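Local atomic coordinates of delta-1-pyrroline-5-carboxylate dehydrogenase, mitochondrial (Mus musculus, PDB entry 4E3X), a protein that oxidises L-glutamate gamma-semialdehyde, formed from proline or ornithine, to glutamate with NAD+ as the hydride acceptor in mitochondria. Residues V73-I78 / K93-D98. Numbering follows the deposited sequence.
Sequences VWTSDI and KFCYAD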
loop_
_atom_site.group_PDB
_atom_site.type_symbol
_atom_site.label_atom_id
_atom_site.label_comp_id
_atom_site.label_asym_id
_atom_site.label_seq_id
_atom_site.Cartn_x
_atom_site.Cartn_y
_atom_site.Cartn_z
ATOM N N VAL B 73 29.214 17.830 -5.123
ATOM C CA VAL B 73 29.371 18.557 -3.866
ATOM C C VAL B 73 30.165 17.736 -2.857
ATOM O O VAL B 73 29.913 16.546 -2.678
ATOM C CB VAL B 73 27.998 18.904 -3.247
ATOM C CG1 VAL B 73 28.171 19.810 -2.042
ATOM C CG2 VAL B 73 27.093 19.555 -4.290
ATOM N N TRP B 74 31.114 18.387 -2.194
ATOM C CA TRP B 74 31.910 17.751 -1.153
ATOM C C TRP B 74 31.637 18.375 0.204
ATOM O O TRP B 74 31.364 19.572 0.308
ATOM C CB TRP B 74 33.404 17.835 -1.482
ATOM C CG TRP B 74 33.754 16.885 -2.561
ATOM C CD1 TRP B 74 33.734 17.126 -3.907
ATOM C CD2 TRP B 74 34.123 15.509 -2.403
ATOM N NE1 TRP B 74 34.074 15.988 -4.594
ATOM C CE2 TRP B 74 34.319 14.981 -3.695
ATOM C CE3 TRP B 74 34.306 14.673 -1.294
ATOM C CZ2 TRP B 74 34.697 13.656 -3.909
ATOM C CZ3 TRP B 74 34.681 13.355 -1.509
ATOM C CH2 TRP B 74 34.874 12.861 -2.806
ATOM N N THR B 75 31.686 17.553 1.245
ATOM C CA THR B 75 31.676 18.062 2.611
ATOM C C THR B 75 32.964 17.627 3.300
ATOM O O THR B 75 33.777 16.901 2.720
ATOM C CB THR B 75 30.522 17.493 3.451
ATOM O OG1 THR B 75 30.772 16.101 3.691
ATOM C CG2 THR B 75 29.164 17.694 2.772
ATOM N N SER B 76 33.131 18.059 4.546
ATOM C CA SER B 76 34.302 17.705 5.345
ATOM C C SER B 76 34.253 16.278 5.887
ATOM O O SER B 76 35.255 15.777 6.407
ATOM C CB SER B 76 34.427 18.657 6.535
ATOM O OG SER B 76 33.340 18.456 7.435
ATOM N N ASP B 77 33.095 15.634 5.799
ATOM C CA ASP B 77 32.939 14.318 6.406
ATOM C C ASP B 77 33.353 13.239 5.417
ATOM O O ASP B 77 32.519 12.563 4.810
ATOM C CB ASP B 77 31.505 14.085 6.885
ATOM C CG ASP B 77 31.409 12.948 7.888
ATOM O OD1 ASP B 77 32.386 12.185 8.013
ATOM O OD2 ASP B 77 30.357 12.807 8.547
ATOM N N ILE B 78 34.663 13.070 5.280
ATOM C CA ILE B 78 35.238 12.143 4.321
ATOM C C ILE B 78 35.163 10.711 4.837
ATOM O O ILE B 78 35.473 10.446 5.999
ATOM C CB ILE B 78 36.706 12.523 4.043
ATOM C CG1 ILE B 78 36.781 13.931 3.440
ATOM C CG2 ILE B 78 37.375 11.500 3.124
ATOM C CD1 ILE B 78 36.086 14.056 2.096
ATOM N N LYS B 93 36.695 7.033 -2.067
ATOM C CA LYS B 93 36.670 8.091 -1.071
ATOM C C LYS B 93 35.418 8.890 -1.368
ATOM O O LYS B 93 35.233 9.360 -2.486
ATOM C CB LYS B 93 37.899 8.989 -1.208
ATOM C CG LYS B 93 37.923 10.119 -0.187
ATOM C CD LYS B 93 39.237 10.877 -0.170
ATOM C CE LYS B 93 39.374 11.777 -1.366
ATOM N NZ LYS B 93 40.578 12.656 -1.239
ATOM N N PHE B 94 34.542 9.016 -0.381
ATOM C CA PHE B 94 33.288 9.725 -0.591
ATOM C C PHE B 94 33.049 10.621 0.608
ATOM O O PHE B 94 33.927 10.763 1.451
ATOM C CB PHE B 94 32.125 8.750 -0.888
ATOM C CG PHE B 94 31.768 7.826 0.251
ATOM C CD1 PHE B 94 30.680 8.109 1.063
ATOM C CD2 PHE B 94 32.480 6.652 0.479
ATOM C CE1 PHE B 94 30.324 7.262 2.098
ATOM C CE2 PHE B 94 32.133 5.792 1.519
ATOM C CZ PHE B 94 31.046 6.096 2.326
ATOM N N CYS B 95 31.887 11.250 0.676
ATOM C CA CYS B 95 31.590 12.072 1.835
ATOM C C CYS B 95 30.130 11.970 2.224
ATOM O O CYS B 95 29.269 11.645 1.410
ATOM C CB CYS B 95 31.973 13.536 1.596
ATOM S SG CYS B 95 31.022 14.374 0.310
ATOM N N TYR B 96 29.857 12.257 3.486
ATOM C CA TYR B 96 28.491 12.286 3.962
ATOM C C TYR B 96 27.892 13.673 3.745
ATOM O O TYR B 96 28.473 14.666 4.181
ATOM C CB TYR B 96 28.454 11.981 5.456
ATOM C CG TYR B 96 28.599 10.526 5.875
ATOM C CD1 TYR B 96 28.402 9.471 4.989
ATOM C CD2 TYR B 96 28.887 10.218 7.197
ATOM C CE1 TYR B 96 28.506 8.143 5.427
ATOM C CE2 TYR B 96 28.993 8.923 7.633
ATOM C CZ TYR B 96 28.804 7.888 6.755
ATOM O OH TYR B 96 28.913 6.600 7.236
ATOM N N ALA B 97 26.722 13.734 3.115
ATOM C CA ALA B 97 25.991 14.988 2.971
ATOM C C ALA B 97 25.661 15.510 4.363
ATOM O O ALA B 97 25.244 14.733 5.226
ATOM C CB ALA B 97 24.716 14.765 2.179
ATOM N N ASP B 98 25.873 16.804 4.596
ATOM C CA ASP B 98 25.425 17.413 5.847
ATOM C C ASP B 98 23.933 17.743 5.763
ATOM O O ASP B 98 23.311 17.596 4.702
ATOM C CB ASP B 98 26.277 18.630 6.274
ATOM C CG ASP B 98 26.435 19.675 5.183
ATOM O OD1 ASP B 98 25.679 19.664 4.202
ATOM O OD2 ASP B 98 27.330 20.534 5.321
#
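Every side-chain atom of Thr75 meets segment 93-98, chiefly at Tyr96 O. Thr75 CB is 3.6 Å from Tyr96 O; OG1 donates to that carbonyl oxygen, Thr75 OG1 to Tyr96 O 2.8 Å, arriving from above the carbonyl plane (38° out of it); CG2 also touches it, Thr75 CG2 to Tyr96 O 3.4 Å, and then reaches the Asp98 backbone N. With chi1 at 69°, OG1 sits between its own N and carbonyl carbon, where it also accepts from Asp77 N in an ST turn. Replacing the threonine by a valine would probably leave Tyr96 O without this donor and Asp77 N without its acceptor, freeing the turn to shift. The turn lies in the loop joining strands 71-73 and 78-83, the outermost two of a four-stranded mixed sheet. Ile78 and Cys95 form an antiparallel non-hydrogen-bonded pair there, and beyond it Tyr96 N donates to Asp77 O, 3.0 Å, nearly straight at 158°. Cys95 SG accepts from Thr75 N at 3.4 Å and lies obliquely by the Trp74 ring, whose far edge reaches Lys93 O. Asp77 OD2 meets the Tyr96 ring edge at CD2, 3.3 Å, while Tyr96 OH is hydrogen-bonded to Asp236 and Asp77 OD1 to Gln79.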